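Local coordinates for protein decapping nuclease RAI1 (Candida albicans, PDB 5BUD) that removes the NAD cap from RNA by hydrolysis, a divalent-metal-dependent nuclease activity, and stabilises and stimulates the exoribonuclease RAT1, at residues F66-I69 with P70-Q73; L75-F78 with N79-L82; V333-L336 with N337-D341; S5-L8 with N9-S12. One frame throughout, in Å; residues are numbered along the deposited sequence.

Contact 1. Residues F66-I69 with P70-Q73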
ATOM      1  N   PHE A  66     -14.335 -15.515  10.429  1.00 31.18           N
ATOM      2  CA  PHE A  66     -13.527 -14.363  10.031  1.00 31.21           C
ATOM      3  C   PHE A  66     -14.039 -13.071  10.692  1.00 32.69           C
ATOM      4  O   PHE A  66     -15.201 -12.729  10.546  1.00 35.04           O
ATOM      5  CB  PHE A  66     -13.566 -14.272   8.499  1.00 29.64           C
ATOM      6  CG  PHE A  66     -12.766 -13.136   7.894  1.00 29.91           C
ATOM      7  CD1 PHE A  66     -11.640 -12.599   8.507  1.00 31.70           C
ATOM      8  CD2 PHE A  66     -13.122 -12.655   6.652  1.00 31.24           C
ATOM      9  CE1 PHE A  66     -10.937 -11.561   7.915  1.00 30.49           C
ATOM     10  CE2 PHE A  66     -12.404 -11.637   6.038  1.00 30.24           C
ATOM     11  CZ  PHE A  66     -11.324 -11.082   6.674  1.00 28.61           C
ATOM     12  N   LYS A  67     -13.173 -12.382  11.431  1.00 32.95           N
ATOM     13  CA  LYS A  67     -13.488 -11.062  11.977  1.00 35.49           C
ATOM     14  C   LYS A  67     -13.022  -9.951  11.023  1.00 33.65           C
ATOM     15  O   LYS A  67     -11.843  -9.564  11.015  1.00 30.50           O
ATOM     16  CB  LYS A  67     -12.858 -10.877  13.346  1.00 38.33           C
ATOM     17  CG  LYS A  67     -13.135  -9.499  13.916  1.00 44.53           C
ATOM     18  CD  LYS A  67     -13.021  -9.461  15.427  1.00 48.88           C
ATOM     19  CE  LYS A  67     -13.409  -8.086  15.992  1.00 50.33           C
ATOM     20  NZ  LYS A  67     -12.257  -7.152  16.154  1.00 48.70           N
ATOM     21  N   LYS A  68     -13.965  -9.464  10.224  1.00 30.73           N
ATOM     22  CA  LYS A  68     -13.691  -8.589   9.097  1.00 33.55           C
ATOM     23  C   LYS A  68     -14.079  -7.145   9.404  1.00 34.96           C
ATOM     24  O   LYS A  68     -15.216  -6.884   9.786  1.00 29.39           O
ATOM     25  CB  LYS A  68     -14.530  -9.078   7.940  1.00 36.71           C
ATOM     26  CG  LYS A  68     -14.310  -8.379   6.612  1.00 38.86           C
ATOM     27  CD  LYS A  68     -15.331  -8.896   5.623  1.00 40.34           C
ATOM     28  CE  LYS A  68     -14.812  -8.858   4.205  1.00 41.21           C
ATOM     29  NZ  LYS A  68     -14.494  -7.488   3.736  1.00 42.36           N
ATOM     30  N   ILE A  69     -13.148  -6.209   9.241  1.00 34.70           N
ATOM     31  CA  ILE A  69     -13.463  -4.804   9.487  1.00 33.33           C
ATOM     32  C   ILE A  69     -14.386  -4.271   8.377  1.00 35.53           C
ATOM     33  O   ILE A  69     -14.167  -4.540   7.196  1.00 33.66           O
ATOM     34  CB  ILE A  69     -12.187  -3.949   9.682  1.00 31.63           C
ATOM     35  CG1 ILE A  69     -12.553  -2.540  10.141  1.00 29.47           C
ATOM     36  CG2 ILE A  69     -11.346  -3.871   8.415  1.00 31.43           C
ATOM     37  CD1 ILE A  69     -11.382  -1.757  10.695  1.00 30.36           C
ATOM     38  N   PRO A  70     -15.462  -3.541   8.747  1.00 36.53           N
ATOM     39  CA  PRO A  70     -16.278  -2.984   7.650  1.00 38.06           C
ATOM     40  C   PRO A  70     -15.435  -2.070   6.757  1.00 33.43           C
ATOM     41  O   PRO A  70     -14.565  -1.378   7.269  1.00 30.32           O
ATOM     42  CB  PRO A  70     -17.370  -2.186   8.390  1.00 38.92           C
ATOM     43  CG  PRO A  70     -17.467  -2.830   9.729  1.00 38.48           C
ATOM     44  CD  PRO A  70     -16.102  -3.368  10.060  1.00 37.32           C
ATOM     45  N   ASP A  71     -15.679  -2.086   5.455  1.00 35.20           N
ATOM     46  CA  ASP A  71     -14.920  -1.261   4.512  1.00 40.23           C
ATOM     47  C   ASP A  71     -14.906   0.235   4.895  1.00 41.78           C
ATOM     48  O   ASP A  71     -13.888   0.907   4.770  1.00 39.45           O
ATOM     49  CB  ASP A  71     -15.488  -1.411   3.106  1.00 44.07           C
ATOM     50  CG  ASP A  71     -15.228  -2.779   2.509  1.00 48.48           C
ATOM     51  OD1 ASP A  71     -14.509  -3.597   3.126  1.00 48.64           O
ATOM     52  OD2 ASP A  71     -15.746  -3.033   1.409  1.00 51.04           O
ATOM     53  N   GLU A  72     -16.031   0.737   5.392  1.00 43.41           N
ATOM     54  CA  GLU A  72     -16.170   2.158   5.757  1.00 45.88           C
ATOM     55  C   GLU A  72     -15.212   2.521   6.866  1.00 42.62           C
ATOM     56  O   GLU A  72     -14.773   3.671   6.950  1.00 42.29           O
ATOM     57  CB  GLU A  72     -17.591   2.515   6.224  1.00 49.57           C
ATOM     58  CG  GLU A  72     -18.714   1.800   5.505  1.00 53.75           C
ATOM     59  CD  GLU A  72     -18.965   0.414   6.061  1.00 55.39           C
ATOM     60  OE1 GLU A  72     -19.376   0.299   7.243  1.00 63.09           O
ATOM     61  OE2 GLU A  72     -18.743  -0.558   5.315  1.00 54.76           O
ATOM     62  N   GLN A  73     -14.895   1.537   7.712  1.00 39.58           N
ATOM     63  CA  GLN A  73     -13.975   1.728   8.828  1.00 37.87           C
ATOM     64  C   GLN A  73     -12.510   1.438   8.499  1.00 36.05           C
ATOM     65  O   GLN A  73     -11.657   1.539   9.388  1.00 35.06           O
ATOM     66  CB  GLN A  73     -14.397   0.834  10.014  1.00 43.00           C
ATOM     67  CG  GLN A  73     -15.731   1.205  10.629  1.00 44.91           C
ATOM     68  CD  GLN A  73     -16.146   0.260  11.731  1.00 47.83           C
ATOM     69  OE1 GLN A  73     -15.306  -0.349  12.400  1.00 50.74           O
ATOM     70  NE2 GLN A  73     -17.450   0.129  11.924  1.00 48.67           N
TER
HETATM   71  O   HOH W   1     -15.067  -5.818   1.293  1.00 53.57           O

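Contact 2. Residues L75-F78 with N79-L82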
ATOM      1  N   LEU A  75     -10.679   2.666   5.667  1.00 34.27           N
ATOM      2  CA  LEU A  75     -10.067   3.608   4.736  1.00 34.23           C
ATOM      3  C   LEU A  75      -8.768   4.099   5.369  1.00 32.19           C
ATOM      4  O   LEU A  75      -8.625   4.079   6.597  1.00 29.77           O
ATOM      5  CB  LEU A  75     -11.046   4.757   4.464  1.00 35.99           C
ATOM      6  CG  LEU A  75     -12.396   4.295   3.876  1.00 38.77           C
ATOM      7  CD1 LEU A  75     -13.345   5.467   3.677  1.00 39.60           C
ATOM      8  CD2 LEU A  75     -12.193   3.527   2.572  1.00 40.75           C
ATOM      9  N   ALA A  76      -7.808   4.529   4.560  1.00 28.09           N
ATOM     10  CA  ALA A  76      -6.623   5.163   5.110  1.00 28.58           C
ATOM     11  C   ALA A  76      -7.048   6.355   6.000  1.00 28.42           C
ATOM     12  O   ALA A  76      -7.874   7.181   5.614  1.00 28.87           O
ATOM     13  CB  ALA A  76      -5.679   5.615   4.021  1.00 27.30           C
ATOM     14  N   ASP A  77      -6.446   6.415   7.183  1.00 29.55           N
ATOM     15  CA  ASP A  77      -6.882   7.304   8.249  1.00 29.16           C
ATOM     16  C   ASP A  77      -5.887   8.420   8.492  1.00 26.61           C
ATOM     17  O   ASP A  77      -4.909   8.242   9.186  1.00 25.57           O
ATOM     18  CB  ASP A  77      -7.064   6.491   9.518  1.00 29.89           C
ATOM     19  CG  ASP A  77      -7.636   7.312  10.649  1.00 32.05           C
ATOM     20  OD1 ASP A  77      -8.179   8.376  10.376  1.00 34.97           O
ATOM     21  OD2 ASP A  77      -7.537   6.891  11.802  1.00 36.77           O
ATOM     22  N   PHE A  78      -6.125   9.586   7.919  1.00 26.18           N
ATOM     23  CA  PHE A  78      -5.199  10.692   8.162  1.00 25.44           C
ATOM     24  C   PHE A  78      -5.142  11.184   9.597  1.00 25.45           C
ATOM     25  O   PHE A  78      -4.074  11.625  10.064  1.00 25.64           O
ATOM     26  CB  PHE A  78      -5.418  11.852   7.184  1.00 26.68           C
ATOM     27  CG  PHE A  78      -4.261  12.075   6.253  1.00 25.64           C
ATOM     28  CD1 PHE A  78      -3.107  12.679   6.710  1.00 25.54           C
ATOM     29  CD2 PHE A  78      -4.315  11.679   4.943  1.00 26.81           C
ATOM     30  CE1 PHE A  78      -2.021  12.881   5.870  1.00 25.94           C
ATOM     31  CE2 PHE A  78      -3.243  11.898   4.088  1.00 24.38           C
ATOM     32  CZ  PHE A  78      -2.100  12.488   4.557  1.00 25.26           C
ATOM     33  N   ASN A  79      -6.271  11.150  10.300  1.00 27.72           N
ATOM     34  CA  ASN A  79      -6.286  11.528  11.736  1.00 29.24           C
ATOM     35  C   ASN A  79      -5.195  10.823  12.493  1.00 26.55           C
ATOM     36  O   ASN A  79      -4.360  11.463  13.143  1.00 28.53           O
ATOM     37  CB  ASN A  79      -7.630  11.191  12.376  1.00 34.75           C
ATOM     38  CG  ASN A  79      -7.786  11.791  13.758  1.00 43.30           C
ATOM     39  OD1 ASN A  79      -7.314  11.230  14.749  1.00 48.50           O
ATOM     40  ND2 ASN A  79      -8.464  12.938  13.838  1.00 47.82           N
ATOM     41  N   SER A  80      -5.187   9.498  12.409  1.00 25.99           N
ATOM     42  CA  SER A  80      -4.225   8.698  13.154  1.00 26.69           C
ATOM     43  C   SER A  80      -2.806   8.903  12.650  1.00 25.81           C
ATOM     44  O   SER A  80      -1.881   8.971  13.447  1.00 26.28           O
ATOM     45  CB  SER A  80      -4.620   7.211  13.193  1.00 27.48           C
ATOM     46  OG  SER A  80      -4.603   6.600  11.912  1.00 29.53           O
ATOM     47  N   LEU A  81      -2.628   9.087  11.345  1.00 26.01           N
ATOM     48  CA  LEU A  81      -1.296   9.314  10.832  1.00 23.84           C
ATOM     49  C   LEU A  81      -0.768  10.644  11.368  1.00 24.97           C
ATOM     50  O   LEU A  81       0.359  10.724  11.807  1.00 25.94           O
ATOM     51  CB  LEU A  81      -1.284   9.298   9.297  1.00 22.84           C
ATOM     52  CG  LEU A  81       0.031   9.718   8.600  1.00 23.34           C
ATOM     53  CD1 LEU A  81       1.229   8.888   9.045  1.00 23.34           C
ATOM     54  CD2 LEU A  81      -0.133   9.639   7.086  1.00 21.88           C
ATOM     55  N   LEU A  82      -1.589  11.695  11.350  1.00 25.32           N
ATOM     56  CA  LEU A  82      -1.130  12.998  11.885  1.00 26.06           C
ATOM     57  C   LEU A  82      -0.803  12.935  13.368  1.00 25.54           C
ATOM     58  O   LEU A  82       0.123  13.613  13.822  1.00 25.86           O
ATOM     59  CB  LEU A  82      -2.142  14.125  11.624  1.00 25.21           C
ATOM     60  CG  LEU A  82      -2.365  14.451  10.147  1.00 26.47           C
ATOM     61  CD1 LEU A  82      -3.451  15.500  10.024  1.00 26.25           C
ATOM     62  CD2 LEU A  82      -1.079  14.849   9.385  1.00 24.70           C
TER
HETATM   63  O   HOH W   2      -3.460   5.843   9.728  1.00 23.63           O
HETATM   64  O   HOH W   3      -8.978  10.771   9.316  1.00 51.66           O

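Contact 3. Residues V333-L336 with N337-D341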
ATOM      1  N   VAL A 333       5.484  13.429  -9.713  1.00 28.10           N
ATOM      2  CA  VAL A 333       5.782  14.053  -8.403  1.00 27.52           C
ATOM      3  C   VAL A 333       6.545  15.373  -8.546  1.00 28.36           C
ATOM      4  O   VAL A 333       6.304  16.315  -7.783  1.00 26.65           O
ATOM      5  CB  VAL A 333       6.526  13.109  -7.432  1.00 31.06           C
ATOM      6  CG1 VAL A 333       5.660  11.878  -7.163  1.00 31.74           C
ATOM      7  CG2 VAL A 333       7.903  12.750  -7.973  1.00 32.45           C
ATOM      8  N   ASP A 334       7.448  15.456  -9.524  1.00 29.03           N
ATOM      9  CA  ASP A 334       8.036  16.737  -9.867  1.00 31.67           C
ATOM     10  C   ASP A 334       6.975  17.778 -10.307  1.00 31.38           C
ATOM     11  O   ASP A 334       7.060  18.940  -9.932  1.00 33.57           O
ATOM     12  CB  ASP A 334       9.102  16.592 -10.950  1.00 37.24           C
ATOM     13  CG  ASP A 334       9.844  17.896 -11.183  1.00 41.19           C
ATOM     14  OD1 ASP A 334      10.715  18.261 -10.352  1.00 41.06           O
ATOM     15  OD2 ASP A 334       9.518  18.570 -12.173  1.00 45.99           O
ATOM     16  N   TRP A 335       5.979  17.352 -11.075  1.00 29.93           N
ATOM     17  CA  TRP A 335       4.897  18.247 -11.524  1.00 30.73           C
ATOM     18  C   TRP A 335       4.111  18.743 -10.308  1.00 30.52           C
ATOM     19  O   TRP A 335       3.949  19.961 -10.115  1.00 31.05           O
ATOM     20  CB  TRP A 335       4.017  17.507 -12.543  1.00 32.41           C
ATOM     21  CG  TRP A 335       2.819  18.230 -13.077  1.00 33.46           C
ATOM     22  CD1 TRP A 335       2.802  19.311 -13.928  1.00 35.42           C
ATOM     23  CD2 TRP A 335       1.454  17.872 -12.856  1.00 32.83           C
ATOM     24  NE1 TRP A 335       1.508  19.643 -14.233  1.00 34.80           N
ATOM     25  CE2 TRP A 335       0.660  18.782 -13.580  1.00 33.52           C
ATOM     26  CE3 TRP A 335       0.826  16.868 -12.112  1.00 32.08           C
ATOM     27  CZ2 TRP A 335      -0.738  18.722 -13.576  1.00 32.75           C
ATOM     28  CZ3 TRP A 335      -0.576  16.815 -12.101  1.00 34.16           C
ATOM     29  CH2 TRP A 335      -1.337  17.738 -12.833  1.00 31.92           C
ATOM     30  N   LEU A 336       3.705  17.831  -9.433  1.00 28.42           N
ATOM     31  CA  LEU A 336       3.036  18.250  -8.199  1.00 30.19           C
ATOM     32  C   LEU A 336       3.903  19.223  -7.373  1.00 29.53           C
ATOM     33  O   LEU A 336       3.388  20.189  -6.803  1.00 30.00           O
ATOM     34  CB  LEU A 336       2.671  17.051  -7.334  1.00 30.36           C
ATOM     35  CG  LEU A 336       1.641  16.084  -7.884  1.00 32.63           C
ATOM     36  CD1 LEU A 336       1.600  14.829  -7.015  1.00 32.95           C
ATOM     37  CD2 LEU A 336       0.277  16.751  -7.967  1.00 34.13           C
ATOM     38  N   ASN A 337       5.199  18.962  -7.328  1.00 30.96           N
ATOM     39  CA  ASN A 337       6.118  19.728  -6.490  1.00 31.56           C
ATOM     40  C   ASN A 337       6.427  21.134  -7.007  1.00 30.54           C
ATOM     41  O   ASN A 337       6.885  21.965  -6.237  1.00 33.87           O
ATOM     42  CB  ASN A 337       7.432  18.962  -6.293  1.00 32.16           C
ATOM     43  CG  ASN A 337       8.266  19.516  -5.151  1.00 33.83           C
ATOM     44  OD1 ASN A 337       7.774  19.693  -4.029  1.00 34.31           O
ATOM     45  ND2 ASN A 337       9.520  19.824  -5.436  1.00 35.57           N
ATOM     46  N   THR A 338       6.202  21.398  -8.287  1.00 32.22           N
ATOM     47  CA  THR A 338       6.503  22.721  -8.873  1.00 33.78           C
ATOM     48  C   THR A 338       5.253  23.488  -9.328  1.00 35.77           C
ATOM     49  O   THR A 338       5.338  24.663  -9.680  1.00 38.11           O
ATOM     50  CB  THR A 338       7.489  22.573 -10.052  1.00 34.47           C
ATOM     51  OG1 THR A 338       6.944  21.685 -11.018  1.00 34.37           O
ATOM     52  CG2 THR A 338       8.814  21.990  -9.578  1.00 36.47           C
ATOM     53  N   THR A 339       4.100  22.825  -9.313  1.00 33.94           N
ATOM     54  CA  THR A 339       2.868  23.369  -9.837  1.00 37.44           C
ATOM     55  C   THR A 339       2.029  23.976  -8.735  1.00 37.71           C
ATOM     56  O   THR A 339       1.439  25.020  -8.938  1.00 40.02           O
ATOM     57  CB  THR A 339       2.047  22.263 -10.564  1.00 43.23           C
ATOM     58  OG1 THR A 339       2.597  22.038 -11.866  1.00 44.47           O
ATOM     59  CG2 THR A 339       0.569  22.627 -10.715  1.00 48.05           C
ATOM     60  N   VAL A 340       1.924  23.295  -7.593  1.00 38.10           N
ATOM     61  CA  VAL A 340       1.040  23.736  -6.536  1.00 36.75           C
ATOM     62  C   VAL A 340       1.877  24.626  -5.617  1.00 38.72           C
ATOM     63  O   VAL A 340       3.006  24.261  -5.268  1.00 37.10           O
ATOM     64  CB  VAL A 340       0.455  22.553  -5.738  1.00 37.22           C
ATOM     65  CG1 VAL A 340      -0.615  23.038  -4.764  1.00 38.25           C
ATOM     66  CG2 VAL A 340      -0.167  21.518  -6.667  1.00 36.27           C
ATOM     67  N   ASP A 341       1.323  25.784  -5.236  1.00 39.03           N
ATOM     68  CA  ASP A 341       1.982  26.698  -4.277  1.00 35.90           C
ATOM     69  C   ASP A 341       1.797  26.154  -2.882  1.00 36.22           C
ATOM     70  O   ASP A 341       0.695  26.197  -2.344  1.00 35.20           O
ATOM     71  CB  ASP A 341       1.389  28.105  -4.380  1.00 37.55           C
ATOM     72  CG  ASP A 341       2.029  29.100  -3.400  1.00 39.30           C
ATOM     73  OD1 ASP A 341       2.933  28.738  -2.617  1.00 42.96           O
ATOM     74  OD2 ASP A 341       1.612  30.260  -3.414  1.00 36.59           O
TER
HETATM   75  O   HOH W   4      10.351  19.278  -7.740  1.00 48.69           O
HETATM   76  O   HOH W   5       4.213  21.751  -4.933  1.00 36.41           O

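Contact 4. Residues S5-L8 with N9-S12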
ATOM      1  N   SER A   5      -3.110  20.023 -16.828  1.00 36.23           N
ATOM      2  CA  SER A   5      -3.001  18.624 -17.075  1.00 38.66           C
ATOM      3  C   SER A   5      -1.561  18.326 -17.350  1.00 36.69           C
ATOM      4  O   SER A   5      -0.819  19.182 -17.809  1.00 36.22           O
ATOM      5  CB  SER A   5      -3.911  18.189 -18.213  1.00 40.01           C
ATOM      6  OG  SER A   5      -3.553  18.845 -19.392  1.00 44.26           O
ATOM      7  N   LEU A   6      -1.167  17.127 -16.961  1.00 36.06           N
ATOM      8  CA  LEU A   6       0.131  16.586 -17.267  1.00 33.14           C
ATOM      9  C   LEU A   6      -0.120  15.582 -18.370  1.00 33.02           C
ATOM     10  O   LEU A   6      -0.962  14.681 -18.213  1.00 31.20           O
ATOM     11  CB  LEU A   6       0.724  15.879 -16.037  1.00 32.44           C
ATOM     12  CG  LEU A   6       2.123  15.282 -16.201  1.00 31.12           C
ATOM     13  CD1 LEU A   6       3.172  16.367 -16.384  1.00 30.31           C
ATOM     14  CD2 LEU A   6       2.456  14.404 -14.995  1.00 30.24           C
ATOM     15  N   PRO A   7       0.605  15.719 -19.493  1.00 33.60           N
ATOM     16  CA  PRO A   7       0.426  14.724 -20.534  1.00 32.83           C
ATOM     17  C   PRO A   7       0.742  13.319 -19.993  1.00 31.74           C
ATOM     18  O   PRO A   7       1.697  13.166 -19.236  1.00 30.95           O
ATOM     19  CB  PRO A   7       1.449  15.141 -21.604  1.00 35.06           C
ATOM     20  CG  PRO A   7       1.641  16.624 -21.402  1.00 37.93           C
ATOM     21  CD  PRO A   7       1.451  16.854 -19.922  1.00 35.87           C
ATOM     22  N   LEU A   8      -0.024  12.317 -20.421  1.00 31.33           N
ATOM     23  CA  LEU A   8       0.167  10.955 -19.968  1.00 32.26           C
ATOM     24  C   LEU A   8       1.478  10.373 -20.447  1.00 32.57           C
ATOM     25  O   LEU A   8       1.966   9.415 -19.864  1.00 28.29           O
ATOM     26  CB  LEU A   8      -0.951  10.061 -20.456  1.00 33.99           C
ATOM     27  CG  LEU A   8      -2.335  10.308 -19.884  1.00 34.29           C
ATOM     28  CD1 LEU A   8      -3.226   9.161 -20.346  1.00 34.51           C
ATOM     29  CD2 LEU A   8      -2.268  10.403 -18.367  1.00 36.07           C
ATOM     30  N   ASN A   9       2.064  10.946 -21.498  1.00 32.54           N
ATOM     31  CA  ASN A   9       3.344  10.416 -21.987  1.00 33.05           C
ATOM     32  C   ASN A   9       4.543  11.115 -21.339  1.00 31.99           C
ATOM     33  O   ASN A   9       5.674  10.876 -21.733  1.00 32.19           O
ATOM     34  CB  ASN A   9       3.417  10.524 -23.507  1.00 35.12           C
ATOM     35  CG  ASN A   9       3.272  11.953 -24.000  1.00 36.10           C
ATOM     36  OD1 ASN A   9       3.773  12.907 -23.391  1.00 37.96           O
ATOM     37  ND2 ASN A   9       2.571  12.110 -25.098  1.00 39.70           N
ATOM     38  N   SER A  10       4.294  12.011 -20.379  1.00 32.52           N
ATOM     39  CA  SER A  10       5.382  12.685 -19.668  1.00 33.96           C
ATOM     40  C   SER A  10       6.314  11.669 -18.962  1.00 33.44           C
ATOM     41  O   SER A  10       5.847  10.724 -18.305  1.00 30.51           O
ATOM     42  CB  SER A  10       4.830  13.679 -18.649  1.00 36.89           C
ATOM     43  OG  SER A  10       3.855  14.522 -19.237  1.00 38.35           O
ATOM     44  N   ARG A  11       7.624  11.854 -19.114  1.00 32.05           N
ATOM     45  CA  ARG A  11       8.617  10.959 -18.497  1.00 32.76           C
ATOM     46  C   ARG A  11       9.819  11.754 -18.013  1.00 34.38           C
ATOM     47  O   ARG A  11      10.370  12.545 -18.790  1.00 38.33           O
ATOM     48  CB  ARG A  11       9.083   9.889 -19.490  1.00 31.64           C
ATOM     49  CG  ARG A  11       7.966   8.995 -20.038  1.00 32.90           C
ATOM     50  CD  ARG A  11       7.470   7.992 -19.010  1.00 31.60           C
ATOM     51  NE  ARG A  11       6.508   7.041 -19.562  1.00 28.50           N
ATOM     52  CZ  ARG A  11       5.191   7.265 -19.646  1.00 27.68           C
ATOM     53  NH1 ARG A  11       4.634   8.417 -19.228  1.00 27.21           N
ATOM     54  NH2 ARG A  11       4.414   6.323 -20.126  1.00 25.75           N
ATOM     55  N   SER A  12      10.246  11.563 -16.757  1.00 33.99           N
ATOM     56  CA  SER A  12      11.521  12.168 -16.270  1.00 36.14           C
ATOM     57  C   SER A  12      12.661  11.616 -17.126  1.00 38.33           C
ATOM     58  O   SER A  12      12.574  10.486 -17.592  1.00 32.66           O
ATOM     59  CB  SER A  12      11.821  11.833 -14.810  1.00 38.55           C
ATOM     60  OG  SER A  12      10.898  12.452 -13.938  1.00 43.70           O
TER

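Contact 1. Residues F66-I69 with P70-Q73
Ile69 packs its side chain against Pro70 and Gln73, the residue before a short 3-10 turn and the one that ends it. The turn covers residues 71-73, within the loop that leads to helix 78-92 of this PD-(D/E)XK nuclease, and is closed by a backbone hydrogen bond from Gln73 N to Pro70 O (3.0 Å). It is a compact example of how a residue just ahead of a turn can pack against it. CB of Ile69 stands close to Pro70 N, as the peptide link requires. The next atom, CG1, is anti to the backbone N (chi1 -172°), which leaves it beside the carbonyl carbon and brings it within 3.6 Å of Pro70 CD, the two side chains crossing at roughly a right angle. CG1 also meets Gln73 CB at 3.8 Å. Because the chain stays extended at chi2, CD1 turns away from the proline ring and ends 3.6 Å from Gln73 O. Tyr203 also packs on Ile69 and Pro70, while the amide of Ile69 is hydrogen-bonded to Asn202, so the loop is tied to residues far along the chain.

A polar link forms nearer the solvent. Lys68 runs extended along most of its length and bends at its last torsion (chi4 -62°), leaving NZ in a long salt bridge to Asp71 OD1 at 3.9 Å. A water closes the remaining gap: it accepts from Lys68 NZ at 3.0 Å and donates to the other carboxylate oxygen, Asp71 OD2, at 2.9 Å.

Contact 2. Residues L75-F78 with N79-L82
Phe78 packs against Leu81 and Leu82, one turn further along, and these three buried side chains form the tight part of the contact. Leu81 CD2 lies over one face of the ring, 3.9 Å from Phe78 CE1, the two side chains running side by side. Leu82 comes to the edge instead, its CG in the ring plane and 3.9 Å from Phe78 CD1. Phe103 meets the same ring edge-to-face, and Phe133 on strand 131-136 adds to the apolar surroundings. In the backbone, Leu82 N gives Phe78 O a nearly straight hydrogen bond of 2.8 Å (170°).

Here helix 78-92 begins, with Asp77 as its N-cap residue; Asp77 O takes the first backbone bond, from Leu81 N at 3.3 Å. Asp77 OD2 lies 3.0 Å from Ser80 OG, whose proton has another acceptor within reach, and Tyr34 touches both residues. The looser side is hydrated: with CG anti to the backbone N (chi1 -175°), the carboxylate lies alongside the exposed Asn79 amide, planes 13° apart, and a water donates to Asp77 OD1 at 2.7 Å and accepts from Asn79 N at 2.9 Å. A second water donates to Asp77 O and sits 2.6 Å from Ser80 OG.

Contact 3. Residues V333-L336 with N337-D341
Trp335 and Thr339 meet where helix 322-339 runs out, and the carbonyl of Trp335 shows how one acceptor near the end of a helix can gather several donors. Thr338 N bonds to Trp335 O at 3.2 Å, arriving from above the carbonyl plane rather than along a lone pair. Two weak bonds converge on the same oxygen, from Thr339 N and from Thr339 OG1. With OG1 beside its own backbone N (chi1 -79°), the Thr339 hydroxyl also lies over one face of the indole, 3.4 Å from Trp335 CD1.

One residue earlier, Asp334 O is held mainly by a side chain: Thr338 OG1 donates to it at 3.0 Å, while the amide of Thr338 adds a weak bond. Val333 O still has an ordinary i to i+4 partner in Asn337 N, at 2.9 Å. This helical C-terminus thus passes from the alpha pattern to a 3-10-like i to i+3 bond within a single turn, and Val340 is the first residue to leave helical backbone angles. Leu336 O is reached by a water that donates to it at 2.6 Å and gives its other proton to Val340 O. Leu336 and Val340 themselves pack on strands 349-354 and 359-364, where Leu362 also touches Trp335 and Thr339.

Two more polar side chains have partners. A second water donates to Asp334 OD1 at 2.8 Å and accepts from Asn337 ND2, at a doubtfully short 2.5 Å; the amide oxygen of that asparagine, OD1, is hydrogen-bonded to Lys342 NZ.

Contact 4. Residues S5-L8 with N9-S12
Ser10 folds its side chain back onto Pro7, completing a type I beta turn that runs from Pro7 to Ser10 in the loop after strand 4-5. The turn bond proper, Ser10 N to Pro7 O, measures 3.1 Å. Its companion depends on a torsion: with chi1 at -49°, OG sits beside the serine's own N and donates to Pro7 O over a short 2.5 Å. Both donors reach that oxygen from the same face of its carbonyl plane, the amide well above the plane and the hydroxyl tilted less. Leu6, its CG anti to the backbone N, holds CD1 3.5 Å from Ser10 OG, giving the hydroxyl an apolar neighbour.

Arg11 starts away from the turn and comes back through a bend at chi2 (-74°). Its guanidinium then receives Leu8 O at the edge, near its plane, with NH1 to oxygen 2.9 Å. The same NH1 also bonds to Ser10 O at 2.8 Å, while NE is held by Asn324 of helix 322-339. NH1 thus bridges two carbonyls while NE, across CZ, is anchored to the helix, which should hold the rotation of the guanidinium, and its positive charge probably polarises both acceptors.

The four contacts are all local turns or helix ends, yet they fall into two regions. Contacts 1 and 2 follow each other along the loop leading into helix 78-92, with centres 16 Å apart, and lie nearer the catalytic centre: the side chain of Ile69 is about 10 Å from a bound manganese ion, and that of Ser80 about 11 Å from Glu224. Contacts 3 and 4 touch directly, Trp335 CZ2 lying 3.8 Å from Leu6 N, so the N-terminal segment rests on the end of helix 322-339. This pair lies at least about 20 Å from the RNA, and across the chain's centre from contact 1.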